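Local coordinates for protein adenylate kinase (Thermus thermophilus, PDB 3CM0) that probably catalyses the reversible transfer of the terminal phosphate of ATP to AMP, giving two ADP, at residues A21-T35 against I72-F85. Numbering follows the deposited sequence.
Sequences ASRLAQELGFKKLST and IREELAERVIFDGF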
loop_
_atom_site.group_PDB
_atom_site.type_symbol
_atom_site.label_atom_id
_atom_site.label_comp_id
_atom_site.label_asym_id
_atom_site.label_seq_id
_atom_site.Cartn_x
_atom_site.Cartn_y
_atom_site.Cartn_z
ATOM N N ALA A 21 -6.109 -3.917 -5.137
ATOM C CA ALA A 21 -4.708 -4.274 -5.433
ATOM C C ALA A 21 -4.638 -5.791 -5.622
ATOM O O ALA A 21 -3.958 -6.287 -6.508
ATOM C CB ALA A 21 -3.828 -3.859 -4.271
ATOM N N SER A 22 -5.323 -6.524 -4.748
ATOM C CA SER A 22 -5.306 -7.984 -4.835
ATOM C C SER A 22 -5.945 -8.494 -6.111
ATOM O O SER A 22 -5.499 -9.490 -6.701
ATOM C CB SER A 22 -5.999 -8.580 -3.618
ATOM O OG SER A 22 -5.186 -8.426 -2.473
ATOM N N ARG A 23 -6.995 -7.816 -6.560
ATOM C CA ARG A 23 -7.638 -8.238 -7.787
ATOM C C ARG A 23 -6.810 -7.917 -9.023
ATOM O O ARG A 23 -6.728 -8.723 -9.949
ATOM C CB ARG A 23 -9.027 -7.622 -7.913
ATOM C CG ARG A 23 -9.659 -7.867 -9.282
ATOM C CD ARG A 23 -11.138 -7.578 -9.202
ATOM N NE ARG A 23 -11.791 -7.690 -10.497
ATOM C CZ ARG A 23 -13.034 -7.274 -10.731
ATOM N NH1 ARG A 23 -13.746 -6.731 -9.755
ATOM N NH2 ARG A 23 -13.552 -7.375 -11.942
ATOM N N LEU A 24 -6.183 -6.744 -9.047
ATOM C CA LEU A 24 -5.361 -6.390 -10.196
ATOM C C LEU A 24 -4.177 -7.377 -10.251
ATOM O O LEU A 24 -3.725 -7.770 -11.345
ATOM C CB LEU A 24 -4.810 -4.960 -10.027
ATOM C CG LEU A 24 -4.000 -4.437 -11.217
ATOM C CD1 LEU A 24 -4.883 -4.314 -12.426
ATOM C CD2 LEU A 24 -3.371 -3.058 -10.836
ATOM N N ALA A 25 -3.694 -7.768 -9.068
ATOM C CA ALA A 25 -2.547 -8.686 -8.948
ATOM C C ALA A 25 -2.884 -10.020 -9.568
ATOM O O ALA A 25 -2.179 -10.503 -10.453
ATOM C CB ALA A 25 -2.183 -8.887 -7.480
ATOM N N GLN A 26 -3.974 -10.602 -9.084
ATOM C CA GLN A 26 -4.447 -11.903 -9.556
ATOM C C GLN A 26 -4.774 -11.930 -11.053
ATOM O O GLN A 26 -4.447 -12.898 -11.751
ATOM C CB GLN A 26 -5.670 -12.324 -8.738
ATOM C CG GLN A 26 -5.369 -12.560 -7.252
ATOM C CD GLN A 26 -6.594 -12.978 -6.448
ATOM O OE1 GLN A 26 -7.295 -13.921 -6.813
ATOM N NE2 GLN A 26 -6.848 -12.286 -5.344
ATOM N N GLU A 27 -5.412 -10.882 -11.561
ATOM C CA GLU A 27 -5.772 -10.846 -12.962
ATOM C C GLU A 27 -4.668 -10.562 -13.955
ATOM O O GLU A 27 -4.646 -11.152 -15.026
ATOM C CB GLU A 27 -6.910 -9.852 -13.200
ATOM C CG GLU A 27 -8.174 -10.237 -12.473
ATOM C CD GLU A 27 -9.390 -9.444 -12.940
ATOM O OE1 GLU A 27 -9.246 -8.572 -13.820
ATOM O OE2 GLU A 27 -10.487 -9.708 -12.416
ATOM N N LEU A 28 -3.732 -9.683 -13.622
ATOM C CA LEU A 28 -2.698 -9.373 -14.601
ATOM C C LEU A 28 -1.300 -9.953 -14.354
ATOM O O LEU A 28 -0.367 -9.674 -15.123
ATOM C CB LEU A 28 -2.598 -7.852 -14.789
ATOM C CG LEU A 28 -3.869 -7.163 -15.281
ATOM C CD1 LEU A 28 -3.519 -5.743 -15.640
ATOM C CD2 LEU A 28 -4.454 -7.870 -16.497
ATOM N N GLY A 29 -1.166 -10.736 -13.304
ATOM C CA GLY A 29 0.108 -11.365 -13.000
ATOM C C GLY A 29 1.128 -10.500 -12.274
ATOM O O GLY A 29 2.324 -10.606 -12.533
ATOM N N PHE A 30 0.664 -9.615 -11.395
ATOM C CA PHE A 30 1.594 -8.782 -10.619
ATOM C C PHE A 30 1.787 -9.490 -9.291
ATOM O O PHE A 30 0.842 -10.084 -8.762
ATOM C CB PHE A 30 0.998 -7.388 -10.299
ATOM C CG PHE A 30 1.002 -6.431 -11.447
ATOM C CD1 PHE A 30 1.926 -5.378 -11.487
ATOM C CD2 PHE A 30 0.099 -6.569 -12.499
ATOM C CE1 PHE A 30 1.946 -4.470 -12.546
ATOM C CE2 PHE A 30 0.104 -5.669 -13.575
ATOM C CZ PHE A 30 1.038 -4.613 -13.601
ATOM N N LYS A 31 3.002 -9.431 -8.751
ATOM C CA LYS A 31 3.258 -9.981 -7.437
ATOM C C LYS A 31 2.989 -8.849 -6.435
ATOM O O LYS A 31 3.649 -7.779 -6.489
ATOM C CB LYS A 31 4.715 -10.442 -7.305
ATOM C CG LYS A 31 5.017 -11.023 -5.934
ATOM C CD LYS A 31 6.278 -11.894 -5.924
ATOM C CE LYS A 31 7.524 -11.115 -6.267
ATOM N NZ LYS A 31 8.751 -11.953 -6.125
ATOM N N LYS A 32 2.021 -9.071 -5.542
ATOM C CA LYS A 32 1.664 -8.096 -4.516
ATOM C C LYS A 32 2.599 -8.293 -3.334
ATOM O O LYS A 32 2.567 -9.307 -2.646
ATOM C CB LYS A 32 0.201 -8.299 -4.087
ATOM C CG LYS A 32 -0.345 -7.301 -3.083
ATOM C CD LYS A 32 -1.870 -7.485 -2.985
ATOM C CE LYS A 32 -2.567 -6.528 -2.023
ATOM N NZ LYS A 32 -2.276 -6.785 -0.585
ATOM N N LEU A 33 3.447 -7.308 -3.094
ATOM C CA LEU A 33 4.409 -7.410 -2.028
ATOM C C LEU A 33 3.915 -6.927 -0.668
ATOM O O LEU A 33 3.132 -5.987 -0.562
ATOM C CB LEU A 33 5.669 -6.626 -2.398
ATOM C CG LEU A 33 6.305 -6.926 -3.751
ATOM C CD1 LEU A 33 7.636 -6.201 -3.833
ATOM C CD2 LEU A 33 6.483 -8.425 -3.928
ATOM N N SER A 34 4.390 -7.589 0.377
ATOM C CA SER A 34 4.065 -7.193 1.739
ATOM C C SER A 34 5.376 -7.311 2.492
ATOM O O SER A 34 5.895 -8.424 2.690
ATOM C CB SER A 34 3.028 -8.126 2.382
ATOM O OG SER A 34 3.085 -7.991 3.802
ATOM N N THR A 35 5.931 -6.171 2.890
ATOM C CA THR A 35 7.191 -6.192 3.618
ATOM C C THR A 35 7.004 -6.989 4.923
ATOM O O THR A 35 7.832 -7.839 5.268
ATOM C CB THR A 35 7.710 -4.723 3.896
ATOM O OG1 THR A 35 6.757 -3.984 4.676
ATOM C CG2 THR A 35 7.917 -3.981 2.570
ATOM N N ILE A 72 12.768 -5.800 -0.798
ATOM C CA ILE A 72 12.004 -5.511 -1.997
ATOM C C ILE A 72 12.861 -5.813 -3.247
ATOM O O ILE A 72 12.364 -6.381 -4.249
ATOM C CB ILE A 72 11.544 -4.027 -1.994
ATOM C CG1 ILE A 72 10.505 -3.830 -0.886
ATOM C CG2 ILE A 72 10.961 -3.651 -3.376
ATOM C CD1 ILE A 72 10.138 -2.328 -0.645
ATOM N N ARG A 73 14.143 -5.462 -3.205
ATOM C CA ARG A 73 14.996 -5.752 -4.375
ATOM C C ARG A 73 15.042 -7.286 -4.587
ATOM O O ARG A 73 14.950 -7.790 -5.725
ATOM C CB ARG A 73 16.419 -5.181 -4.156
ATOM C CG ARG A 73 17.395 -5.382 -5.377
ATOM C CD ARG A 73 18.659 -4.482 -5.319
ATOM N NE ARG A 73 19.532 -4.703 -4.168
ATOM C CZ ARG A 73 20.531 -3.891 -3.822
ATOM N NH1 ARG A 73 20.781 -2.804 -4.537
ATOM N NH2 ARG A 73 21.279 -4.160 -2.759
ATOM N N GLU A 74 15.183 -8.034 -3.502
ATOM C CA GLU A 74 15.231 -9.522 -3.594
ATOM C C GLU A 74 13.939 -10.129 -4.127
ATOM O O GLU A 74 13.919 -11.279 -4.611
ATOM C CB GLU A 74 15.514 -10.110 -2.220
ATOM C CG GLU A 74 16.894 -9.728 -1.692
ATOM C CD GLU A 74 17.156 -10.295 -0.300
ATOM O OE1 GLU A 74 16.445 -11.255 0.113
ATOM O OE2 GLU A 74 18.095 -9.798 0.379
ATOM N N GLU A 75 12.864 -9.333 -4.014
ATOM C CA GLU A 75 11.505 -9.684 -4.423
ATOM C C GLU A 75 11.004 -9.032 -5.694
ATOM O O GLU A 75 9.957 -9.439 -6.192
ATOM C CB GLU A 75 10.497 -9.333 -3.314
ATOM C CG GLU A 75 10.616 -10.106 -2.019
ATOM C CD GLU A 75 10.012 -11.490 -2.117
ATOM O OE1 GLU A 75 8.878 -11.612 -2.643
ATOM O OE2 GLU A 75 10.677 -12.445 -1.666
ATOM N N LEU A 76 11.707 -8.034 -6.232
ATOM C CA LEU A 76 11.209 -7.432 -7.458
ATOM C C LEU A 76 11.156 -8.605 -8.453
ATOM O O LEU A 76 11.927 -9.569 -8.415
ATOM C CB LEU A 76 12.111 -6.372 -8.092
ATOM C CG LEU A 76 12.088 -4.990 -7.447
ATOM C CD1 LEU A 76 13.125 -4.114 -8.126
ATOM C CD2 LEU A 76 10.716 -4.359 -7.515
ATOM N N ALA A 77 10.186 -8.420 -9.331
ATOM C CA ALA A 77 9.812 -9.271 -10.436
ATOM C C ALA A 77 9.396 -8.336 -11.555
ATOM O O ALA A 77 9.325 -7.120 -11.376
ATOM C CB ALA A 77 8.667 -10.150 -10.035
ATOM N N GLU A 78 9.133 -8.918 -12.711
ATOM C CA GLU A 78 8.754 -8.164 -13.880
ATOM C C GLU A 78 7.538 -7.299 -13.559
ATOM O O GLU A 78 7.424 -6.187 -14.066
ATOM C CB GLU A 78 8.400 -9.101 -15.036
ATOM C CG GLU A 78 9.498 -10.074 -15.438
ATOM C CD GLU A 78 8.965 -11.220 -16.285
ATOM O OE1 GLU A 78 8.590 -10.984 -17.456
ATOM O OE2 GLU A 78 8.911 -12.360 -15.767
ATOM N N ARG A 79 6.648 -7.799 -12.707
ATOM C CA ARG A 79 5.414 -7.027 -12.397
ATOM C C ARG A 79 5.128 -7.081 -10.908
ATOM O O ARG A 79 4.871 -8.154 -10.352
ATOM C CB ARG A 79 4.225 -7.616 -13.157
ATOM C CG ARG A 79 4.422 -7.673 -14.643
ATOM C CD ARG A 79 3.144 -8.232 -15.278
ATOM N NE ARG A 79 3.274 -8.360 -16.727
ATOM C CZ ARG A 79 2.591 -9.241 -17.453
ATOM N NH1 ARG A 79 1.734 -10.067 -16.862
ATOM N NH2 ARG A 79 2.774 -9.313 -18.763
ATOM N N VAL A 80 5.141 -5.900 -10.268
ATOM C CA VAL A 80 4.963 -5.836 -8.835
ATOM C C VAL A 80 3.949 -4.754 -8.433
ATOM O O VAL A 80 3.880 -3.698 -9.093
ATOM C CB VAL A 80 6.338 -5.489 -8.162
ATOM C CG1 VAL A 80 6.858 -4.130 -8.717
ATOM C CG2 VAL A 80 6.212 -5.436 -6.659
ATOM N N ILE A 81 3.238 -5.046 -7.347
ATOM C CA ILE A 81 2.250 -4.142 -6.720
ATOM C C ILE A 81 2.632 -3.907 -5.269
ATOM O O ILE A 81 3.040 -4.822 -4.531
ATOM C CB ILE A 81 0.809 -4.735 -6.832
ATOM C CG1 ILE A 81 0.322 -4.550 -8.281
ATOM C CG2 ILE A 81 -0.118 -4.086 -5.847
ATOM C CD1 ILE A 81 -1.100 -5.135 -8.542
ATOM N N PHE A 82 2.556 -2.628 -4.876
ATOM C CA PHE A 82 2.824 -2.210 -3.526
ATOM C C PHE A 82 1.503 -1.742 -2.947
ATOM O O PHE A 82 0.825 -0.948 -3.569
ATOM C CB PHE A 82 3.825 -1.049 -3.530
ATOM C CG PHE A 82 5.210 -1.483 -3.997
ATOM C CD1 PHE A 82 6.101 -2.049 -3.090
ATOM C CD2 PHE A 82 5.589 -1.322 -5.327
ATOM C CE1 PHE A 82 7.369 -2.449 -3.503
ATOM C CE2 PHE A 82 6.871 -1.726 -5.760
ATOM C CZ PHE A 82 7.754 -2.282 -4.836
ATOM N N ASP A 83 1.165 -2.231 -1.762
ATOM C CA ASP A 83 -0.084 -1.870 -1.096
ATOM C C ASP A 83 0.344 -1.793 0.379
ATOM O O ASP A 83 0.640 -2.806 0.996
ATOM C CB ASP A 83 -1.092 -3.003 -1.356
ATOM C CG ASP A 83 -2.358 -2.868 -0.554
ATOM O OD1 ASP A 83 -2.790 -1.722 -0.318
ATOM O OD2 ASP A 83 -2.917 -3.920 -0.179
ATOM N N GLY A 84 0.417 -0.597 0.922
ATOM C CA GLY A 84 0.880 -0.463 2.290
ATOM C C GLY A 84 2.338 -0.002 2.357
ATOM O O GLY A 84 2.941 0.016 3.444
ATOM N N PHE A 85 2.900 0.345 1.191
ATOM C CA PHE A 85 4.274 0.834 1.053
ATOM C C PHE A 85 4.362 1.672 -0.238
ATOM O O PHE A 85 3.772 1.312 -1.249
ATOM C CB PHE A 85 5.275 -0.338 0.990
ATOM C CG PHE A 85 6.706 0.084 1.060
ATOM C CD1 PHE A 85 7.411 0.374 -0.094
ATOM C CD2 PHE A 85 7.347 0.219 2.292
ATOM C CE1 PHE A 85 8.739 0.802 -0.039
ATOM C CE2 PHE A 85 8.671 0.647 2.357
ATOM C CZ PHE A 85 9.365 0.936 1.190
HETATM O O HOH W 1 0.588 -5.856 0.257
HETATM O O HOH W 2 3.404 -3.376 -0.304
#
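K32 runs its chain out with CG anti to the backbone N (chi1 -176°) and bends only at its end (chi4 -70°), which sets NZ against D83; the carboxylate turns to meet it, its own CG likewise anti to N. NZ lies 3.0 Å from D83 OD2, on the anti lone pair, in a salt bridge, while a water links NZ to L33 O and D83 O. D83 OD1 pairs with K17, a predicted ATP-binding residue, so two lysines grip one carboxylate; a methionine in place of K32 would probably leave OD2 without its charged mate and D83 freer to turn. Between the strands, K31 N to R79 O (2.8 Å), I81 N to K31 O and L33 N to I81 O (2.9 Å) form a parallel ladder. On the K32 side, I81 CD1 abuts F30 CB (3.5 Å), L24 and A25, and R79 CB sits over one face of the F30 ring. Across the sheet, L33 CD1 presses tightly on V80 CG2 (3.3 Å), and K31 NZ reaches E75 O in a weak bond. Strand 31-33 edges the parallel P-loop-kinase sheet; strand 79-83 lies between it and strand 4-10, with helix 17-28 packed over I81 and helix 65-75 flanking L33.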